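Local coordinates for protein E (Haemophilus influenzae, PDB 3ZH5) that acts as a multifunctional surface adhesin, binding host epithelial cells and the host proteins vitronectin, laminin and plasminogen, and so aids serum resistance and immune evasion, at residues V47-Y57 with F87-A98. Residues are numbered along the deposited sequence; the frame is centred on the assembly and turned at random.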
ATOM      1  N   VAL A  47      -2.598   0.259   0.573  1.00 24.34           N
ATOM      2  CA  VAL A  47      -3.893  -0.117   0.003  1.00 21.57           C
ATOM      3  C   VAL A  47      -4.382   1.051  -0.832  1.00 28.84           C
ATOM      4  O   VAL A  47      -4.439   2.146  -0.322  1.00 33.28           O
ATOM      5  CB  VAL A  47      -4.924  -0.422   1.084  1.00 27.99           C
ATOM      6  CG1 VAL A  47      -6.287  -0.541   0.503  1.00 32.57           C
ATOM      7  CG2 VAL A  47      -4.544  -1.748   1.784  1.00 28.42           C
ATOM      8  N   VAL A  48      -4.688   0.808  -2.099  1.00 26.87           N
ATOM      9  CA  VAL A  48      -5.154   1.874  -3.006  1.00 31.31           C
ATOM     10  C   VAL A  48      -6.569   1.624  -3.436  1.00 38.73           C
ATOM     11  O   VAL A  48      -6.845   0.590  -4.023  1.00 33.97           O
ATOM     12  CB  VAL A  48      -4.309   1.946  -4.290  1.00 36.85           C
ATOM     13  CG1 VAL A  48      -4.773   3.072  -5.161  1.00 41.19           C
ATOM     14  CG2 VAL A  48      -2.836   2.113  -3.951  1.00 42.57           C
ATOM     15  N   ASN A  49      -7.473   2.570  -3.167  1.00 35.17           N
ATOM     16  CA  ASN A  49      -8.809   2.486  -3.728  1.00 39.31           C
ATOM     17  C   ASN A  49      -8.782   3.101  -5.128  1.00 45.87           C
ATOM     18  O   ASN A  49      -8.333   4.238  -5.308  1.00 42.10           O
ATOM     19  CB  ASN A  49      -9.821   3.178  -2.818  1.00 36.84           C
ATOM     20  CG  ASN A  49     -10.023   2.449  -1.533  1.00 43.87           C
ATOM     21  OD1 ASN A  49      -9.782   1.244  -1.453  1.00 43.12           O
ATOM     22  ND2 ASN A  49     -10.487   3.157  -0.507  1.00 39.59           N
ATOM     23  N   LEU A  50      -9.242   2.336  -6.115  1.00 57.96           N
ATOM     24  CA  LEU A  50      -9.085   2.688  -7.527  1.00 54.61           C
ATOM     25  C   LEU A  50     -10.150   3.634  -8.051  1.00 56.77           C
ATOM     26  O   LEU A  50     -11.274   3.653  -7.555  1.00 55.75           O
ATOM     27  CB  LEU A  50      -9.108   1.428  -8.398  1.00 48.73           C
ATOM     28  CG  LEU A  50      -7.990   0.420  -8.164  1.00 47.78           C
ATOM     29  CD1 LEU A  50      -8.282  -0.827  -8.970  1.00 49.91           C
ATOM     30  CD2 LEU A  50      -6.652   1.012  -8.529  1.00 50.83           C
ATOM     31  N   ASP A  51      -9.770   4.385  -9.086  1.00 52.22           N
ATOM     32  CA  ASP A  51     -10.644   5.350  -9.784  1.00 63.00           C
ATOM     33  C   ASP A  51     -11.339   4.718 -10.973  1.00 67.85           C
ATOM     34  O   ASP A  51     -12.283   5.262 -11.533  1.00 71.99           O
ATOM     35  CB  ASP A  51      -9.801   6.503 -10.312  1.00 63.88           C
ATOM     36  CG  ASP A  51      -9.794   7.684  -9.380  1.00 78.62           C
ATOM     37  OD1 ASP A  51     -10.891   8.028  -8.895  1.00 88.73           O
ATOM     38  OD2 ASP A  51      -8.704   8.254  -9.124  1.00 77.62           O
ATOM     39  N   LYS A  52     -10.845   3.548 -11.353  1.00 53.41           N
ATOM     40  CA  LYS A  52     -11.219   2.917 -12.593  1.00 64.00           C
ATOM     41  C   LYS A  52     -11.035   1.432 -12.328  1.00 65.35           C
ATOM     42  O   LYS A  52     -10.035   1.040 -11.729  1.00 64.06           O
ATOM     43  CB  LYS A  52     -10.276   3.398 -13.696  1.00 70.60           C
ATOM     44  CG  LYS A  52     -10.667   3.001 -15.107  1.00 79.77           C
ATOM     45  CD  LYS A  52      -9.584   3.404 -16.111  1.00 79.73           C
ATOM     46  CE  LYS A  52      -9.928   2.972 -17.536  1.00 79.83           C
ATOM     47  NZ  LYS A  52      -9.972   1.481 -17.678  1.00 83.01           N
ATOM     48  N   GLY A  53     -12.006   0.620 -12.729  1.00 58.46           N
ATOM     49  CA  GLY A  53     -11.962  -0.808 -12.455  1.00 58.94           C
ATOM     50  C   GLY A  53     -10.915  -1.519 -13.295  1.00 59.26           C
ATOM     51  O   GLY A  53     -10.728  -1.212 -14.471  1.00 67.88           O
ATOM     52  N   LEU A  54     -10.224  -2.484 -12.692  1.00 61.97           N
ATOM     53  CA  LEU A  54      -9.273  -3.299 -13.436  1.00 66.40           C
ATOM     54  C   LEU A  54      -9.861  -4.690 -13.600  1.00 63.35           C
ATOM     55  O   LEU A  54     -10.271  -5.311 -12.631  1.00 61.24           O
ATOM     56  CB  LEU A  54      -7.927  -3.373 -12.712  1.00 65.47           C
ATOM     57  CG  LEU A  54      -7.185  -2.046 -12.538  1.00 61.30           C
ATOM     58  CD1 LEU A  54      -5.849  -2.282 -11.834  1.00 60.32           C
ATOM     59  CD2 LEU A  54      -6.981  -1.336 -13.870  1.00 61.26           C
ATOM     60  N   TYR A  55      -9.937  -5.157 -14.837  1.00 67.54           N
ATOM     61  CA  TYR A  55     -10.495  -6.471 -15.117  1.00 70.58           C
ATOM     62  C   TYR A  55      -9.382  -7.497 -15.086  1.00 69.90           C
ATOM     63  O   TYR A  55      -8.780  -7.809 -16.116  1.00 70.87           O
ATOM     64  CB  TYR A  55     -11.195  -6.474 -16.472  1.00 74.88           C
ATOM     65  CG  TYR A  55     -12.392  -5.555 -16.522  1.00 72.27           C
ATOM     66  CD1 TYR A  55     -12.240  -4.195 -16.722  1.00 77.13           C
ATOM     67  CD2 TYR A  55     -13.673  -6.052 -16.359  1.00 70.65           C
ATOM     68  CE1 TYR A  55     -13.339  -3.352 -16.764  1.00 80.24           C
ATOM     69  CE2 TYR A  55     -14.768  -5.232 -16.402  1.00 71.59           C
ATOM     70  CZ  TYR A  55     -14.600  -3.882 -16.603  1.00 83.80           C
ATOM     71  OH  TYR A  55     -15.703  -3.066 -16.638  1.00 86.87           O
ATOM     72  N   VAL A  56      -9.127  -8.023 -13.890  1.00 65.63           N
ATOM     73  CA  VAL A  56      -7.999  -8.922 -13.649  1.00 61.75           C
ATOM     74  C   VAL A  56      -8.451 -10.292 -13.152  1.00 66.86           C
ATOM     75  O   VAL A  56      -7.657 -11.060 -12.627  1.00 61.84           O
ATOM     76  CB  VAL A  56      -7.035  -8.335 -12.593  1.00 58.69           C
ATOM     77  CG1 VAL A  56      -6.159  -7.259 -13.206  1.00 58.51           C
ATOM     78  CG2 VAL A  56      -7.804  -7.783 -11.391  1.00 57.58           C
ATOM     79  N   TYR A  57      -9.731 -10.590 -13.315  1.00 65.39           N
ATOM     80  CA  TYR A  57     -10.301 -11.803 -12.773  1.00 66.04           C
ATOM     81  C   TYR A  57     -10.535 -12.786 -13.879  1.00 70.98           C
ATOM     82  O   TYR A  57     -10.492 -12.407 -15.050  1.00 74.35           O
ATOM     83  CB  TYR A  57     -11.616 -11.472 -12.092  1.00 68.40           C
ATOM     84  CG  TYR A  57     -11.422 -10.797 -10.770  1.00 63.98           C
ATOM     85  CD1 TYR A  57     -11.214  -9.425 -10.701  1.00 75.81           C
ATOM     86  CD2 TYR A  57     -11.434 -11.518  -9.592  1.00 66.48           C
ATOM     87  CE1 TYR A  57     -11.028  -8.797  -9.500  1.00 60.07           C
ATOM     88  CE2 TYR A  57     -11.249 -10.895  -8.384  1.00 64.54           C
ATOM     89  CZ  TYR A  57     -11.047  -9.533  -8.345  1.00 59.36           C
ATOM     90  OH  TYR A  57     -10.864  -8.918  -7.138  1.00 57.17           O
ATOM     91  N   PHE A  87      -5.213  -7.933  -6.072  1.00 30.84           N
ATOM     92  CA  PHE A  87      -6.357  -7.100  -6.411  1.00 36.89           C
ATOM     93  C   PHE A  87      -7.583  -7.599  -5.681  1.00 41.75           C
ATOM     94  O   PHE A  87      -7.742  -8.784  -5.498  1.00 44.71           O
ATOM     95  CB  PHE A  87      -6.617  -7.125  -7.910  1.00 39.65           C
ATOM     96  CG  PHE A  87      -5.455  -6.663  -8.728  1.00 40.24           C
ATOM     97  CD1 PHE A  87      -5.204  -5.314  -8.894  1.00 46.22           C
ATOM     98  CD2 PHE A  87      -4.630  -7.575  -9.350  1.00 43.97           C
ATOM     99  CE1 PHE A  87      -4.145  -4.886  -9.650  1.00 45.51           C
ATOM    100  CE2 PHE A  87      -3.567  -7.147 -10.107  1.00 46.16           C
ATOM    101  CZ  PHE A  87      -3.325  -5.800 -10.258  1.00 43.90           C
ATOM    102  N   TYR A  88      -8.458  -6.690  -5.275  1.00 33.65           N
ATOM    103  CA  TYR A  88      -9.677  -7.077  -4.579  1.00 41.36           C
ATOM    104  C   TYR A  88     -10.879  -6.410  -5.194  1.00 46.35           C
ATOM    105  O   TYR A  88     -10.767  -5.329  -5.773  1.00 44.76           O
ATOM    106  CB  TYR A  88      -9.585  -6.707  -3.105  1.00 45.41           C
ATOM    107  CG  TYR A  88      -8.571  -7.542  -2.357  1.00 47.32           C
ATOM    108  CD1 TYR A  88      -7.246  -7.146  -2.268  1.00 42.97           C
ATOM    109  CD2 TYR A  88      -8.947  -8.723  -1.740  1.00 51.70           C
ATOM    110  CE1 TYR A  88      -6.324  -7.905  -1.580  1.00 47.59           C
ATOM    111  CE2 TYR A  88      -8.022  -9.504  -1.058  1.00 53.86           C
ATOM    112  CZ  TYR A  88      -6.714  -9.087  -0.983  1.00 49.00           C
ATOM    113  OH  TYR A  88      -5.789  -9.846  -0.298  1.00 46.03           O
ATOM    114  N   ASP A  89     -12.037  -7.046  -5.065  1.00 47.77           N
ATOM    115  CA  ASP A  89     -13.225  -6.551  -5.742  1.00 55.19           C
ATOM    116  C   ASP A  89     -14.056  -5.643  -4.841  1.00 52.31           C
ATOM    117  O   ASP A  89     -15.135  -5.206  -5.238  1.00 53.63           O
ATOM    118  CB  ASP A  89     -14.071  -7.710  -6.281  1.00 59.03           C
ATOM    119  CG  ASP A  89     -14.962  -8.336  -5.221  1.00 63.64           C
ATOM    120  OD1 ASP A  89     -14.635  -8.222  -4.018  1.00 64.08           O
ATOM    121  OD2 ASP A  89     -15.988  -8.949  -5.596  1.00 67.96           O
ATOM    122  N   GLU A  90     -13.556  -5.381  -3.633  1.00 52.88           N
ATOM    123  CA  GLU A  90     -14.142  -4.370  -2.742  1.00 59.18           C
ATOM    124  C   GLU A  90     -13.065  -3.346  -2.377  1.00 53.16           C
ATOM    125  O   GLU A  90     -11.876  -3.624  -2.534  1.00 49.77           O
ATOM    126  CB  GLU A  90     -14.702  -5.021  -1.468  1.00 60.56           C
ATOM    127  CG  GLU A  90     -15.916  -5.895  -1.694  1.00 68.61           C
ATOM    128  CD  GLU A  90     -16.039  -6.999  -0.660  1.00 75.89           C
ATOM    129  OE1 GLU A  90     -15.545  -6.815   0.470  1.00 78.43           O
ATOM    130  OE2 GLU A  90     -16.621  -8.056  -0.979  1.00 82.16           O
ATOM    131  N   PHE A  91     -13.464  -2.161  -1.909  1.00 47.21           N
ATOM    132  CA  PHE A  91     -12.483  -1.156  -1.487  1.00 42.11           C
ATOM    133  C   PHE A  91     -11.798  -1.621  -0.199  1.00 39.28           C
ATOM    134  O   PHE A  91     -12.243  -2.574   0.433  1.00 46.63           O
ATOM    135  CB  PHE A  91     -13.157   0.222  -1.280  1.00 42.55           C
ATOM    136  CG  PHE A  91     -13.702   0.826  -2.540  1.00 41.95           C
ATOM    137  CD1 PHE A  91     -12.854   1.229  -3.553  1.00 45.29           C
ATOM    138  CD2 PHE A  91     -15.061   0.989  -2.710  1.00 45.65           C
ATOM    139  CE1 PHE A  91     -13.349   1.771  -4.708  1.00 47.25           C
ATOM    140  CE2 PHE A  91     -15.560   1.539  -3.863  1.00 54.81           C
ATOM    141  CZ  PHE A  91     -14.701   1.921  -4.866  1.00 52.27           C
ATOM    142  N   TRP A  92     -10.702  -0.968   0.166  1.00 37.95           N
ATOM    143  CA  TRP A  92      -9.974  -1.269   1.405  1.00 35.41           C
ATOM    144  C   TRP A  92      -9.250  -2.634   1.374  1.00 36.53           C
ATOM    145  O   TRP A  92      -8.924  -3.205   2.413  1.00 35.42           O
ATOM    146  CB  TRP A  92     -10.908  -1.170   2.625  1.00 36.31           C
ATOM    147  CG  TRP A  92     -11.648   0.170   2.718  1.00 43.98           C
ATOM    148  CD1 TRP A  92     -12.989   0.363   2.653  1.00 41.41           C
ATOM    149  CD2 TRP A  92     -11.062   1.468   2.883  1.00 39.11           C
ATOM    150  NE1 TRP A  92     -13.287   1.712   2.777  1.00 42.53           N
ATOM    151  CE2 TRP A  92     -12.116   2.407   2.913  1.00 43.38           C
ATOM    152  CE3 TRP A  92      -9.743   1.927   3.012  1.00 39.99           C
ATOM    153  CZ2 TRP A  92     -11.898   3.796   3.056  1.00 43.74           C
ATOM    154  CZ3 TRP A  92      -9.525   3.310   3.162  1.00 44.55           C
ATOM    155  CH2 TRP A  92     -10.603   4.226   3.172  1.00 39.89           C
ATOM    156  N   GLY A  93      -8.949  -3.111   0.172  1.00 31.33           N
ATOM    157  CA  GLY A  93      -8.176  -4.318   0.003  1.00 30.29           C
ATOM    158  C   GLY A  93      -8.840  -5.545   0.638  1.00 48.07           C
ATOM    159  O   GLY A  93      -8.175  -6.299   1.334  1.00 48.72           O
ATOM    160  N   GLN A  94     -10.135  -5.730   0.379  1.00 51.73           N
ATOM    161  CA  GLN A  94     -10.940  -6.797   0.976  1.00 54.42           C
ATOM    162  C   GLN A  94     -11.765  -7.405  -0.134  1.00 54.32           C
ATOM    163  O   GLN A  94     -11.993  -6.754  -1.160  1.00 52.85           O
ATOM    164  CB  GLN A  94     -11.949  -6.237   1.996  1.00 60.01           C
ATOM    165  CG  GLN A  94     -11.405  -5.254   3.011  1.00 66.56           C
ATOM    166  CD  GLN A  94     -10.602  -5.915   4.098  1.00 74.53           C
ATOM    167  OE1 GLN A  94     -10.726  -7.118   4.335  1.00 80.72           O
ATOM    168  NE2 GLN A  94      -9.757  -5.137   4.761  1.00 73.79           N
ATOM    169  N   GLY A  95     -12.257  -8.621   0.100  1.00 51.45           N
ATOM    170  CA  GLY A  95     -13.220  -9.260  -0.781  1.00 52.58           C
ATOM    171  C   GLY A  95     -12.587 -10.308  -1.670  1.00 53.83           C
ATOM    172  O   GLY A  95     -11.618 -10.966  -1.280  1.00 47.27           O
ATOM    173  N   LEU A  96     -13.129 -10.471  -2.874  1.00 54.30           N
ATOM    174  CA  LEU A  96     -12.636 -11.506  -3.776  1.00 52.07           C
ATOM    175  C   LEU A  96     -11.324 -11.061  -4.385  1.00 52.34           C
ATOM    176  O   LEU A  96     -11.217  -9.953  -4.922  1.00 50.75           O
ATOM    177  CB  LEU A  96     -13.643 -11.812  -4.888  1.00 59.92           C
ATOM    178  CG  LEU A  96     -13.199 -12.957  -5.815  1.00 69.29           C
ATOM    179  CD1 LEU A  96     -13.258 -14.306  -5.091  1.00 69.42           C
ATOM    180  CD2 LEU A  96     -14.024 -13.006  -7.094  1.00 72.48           C
ATOM    181  N   ARG A  97     -10.339 -11.951  -4.333  1.00 49.09           N
ATOM    182  CA  ARG A  97      -8.960 -11.597  -4.620  1.00 45.08           C
ATOM    183  C   ARG A  97      -8.462 -12.154  -5.953  1.00 51.93           C
ATOM    184  O   ARG A  97      -8.863 -13.237  -6.376  1.00 59.11           O
ATOM    185  CB  ARG A  97      -8.084 -12.164  -3.500  1.00 43.25           C
ATOM    186  CG  ARG A  97      -6.611 -11.801  -3.638  1.00 42.19           C
ATOM    187  CD  ARG A  97      -5.759 -12.512  -2.624  1.00 44.37           C
ATOM    188  NE  ARG A  97      -5.632 -13.927  -2.942  1.00 50.27           N
ATOM    189  CZ  ARG A  97      -4.856 -14.410  -3.906  1.00 55.22           C
ATOM    190  NH1 ARG A  97      -4.135 -13.579  -4.646  1.00 55.96           N
ATOM    191  NH2 ARG A  97      -4.800 -15.728  -4.129  1.00 58.81           N
ATOM    192  N   ALA A  98      -7.555 -11.436  -6.598  1.00 41.48           N
ATOM    193  CA  ALA A  98      -6.871 -11.985  -7.751  1.00 45.87           C
ATOM    194  C   ALA A  98      -5.455 -11.484  -7.722  1.00 46.33           C
ATOM    195  O   ALA A  98      -5.133 -10.556  -6.997  1.00 46.70           O
ATOM    196  CB  ALA A  98      -7.549 -11.586  -9.034  1.00 45.91           C
TER
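Tyr-57 against Leu-96 and Ala-98, and Asn-49 against Trp-92, hold the loop between strands 79-88 and 97-98 at two separate points, in a side-chain contact at one end of the antiparallel sheet where chain 47-57 leaves strand 41-50 and bends round that loop. Tyr-57 lays its ring beneath the methyl of Ala-98, whose CB sits over the ring face in a CH-pi contact, 4.0 Å from the centroid. Its hydroxyl donates a very short hydrogen bond, 2.5 Å from Tyr-57 OH to Leu-96 O, and that carbonyl oxygen lies in the ring plane at its edge. At the base of the loop the same oxygen also weakly accepts the backbone N-H of Asp-89, while Asp-89 OD1 accepts the N-H of Leu-96 from above the carboxylate plane. Flanking Tyr-57, Val-56 CG1 stands over one face of the Phe-87 ring, 4.2 Å from its centroid, and Leu-54 CD1 meets Phe-87 CE1 at 3.8 Å. At the loop's far end Trp-92 N donates to Asn-49 OD1 (2.9 Å) in a nearly straight bond (175°). With CG anti to its carbonyl carbon (chi1 -69°), the Asn-49 amide spans from this backbone to the indole: ND2 lies 3.6 Å above the Trp-92 ring plane, the amide turned 79° to it. Phe-91 packs CD1 against Asn-49 CB, with Leu-50 O at its ring edge. Edge-to-face contact with Tyr-26 ties the indole to strand 25-34, and Ser-66 OG is hydrogen-bonded to Glu-90 O and Gly-93 N. Each bond across the contact satisfies a backbone polar atom, Leu-96 O or Trp-92 N, consistent with holding the loop against 47-57.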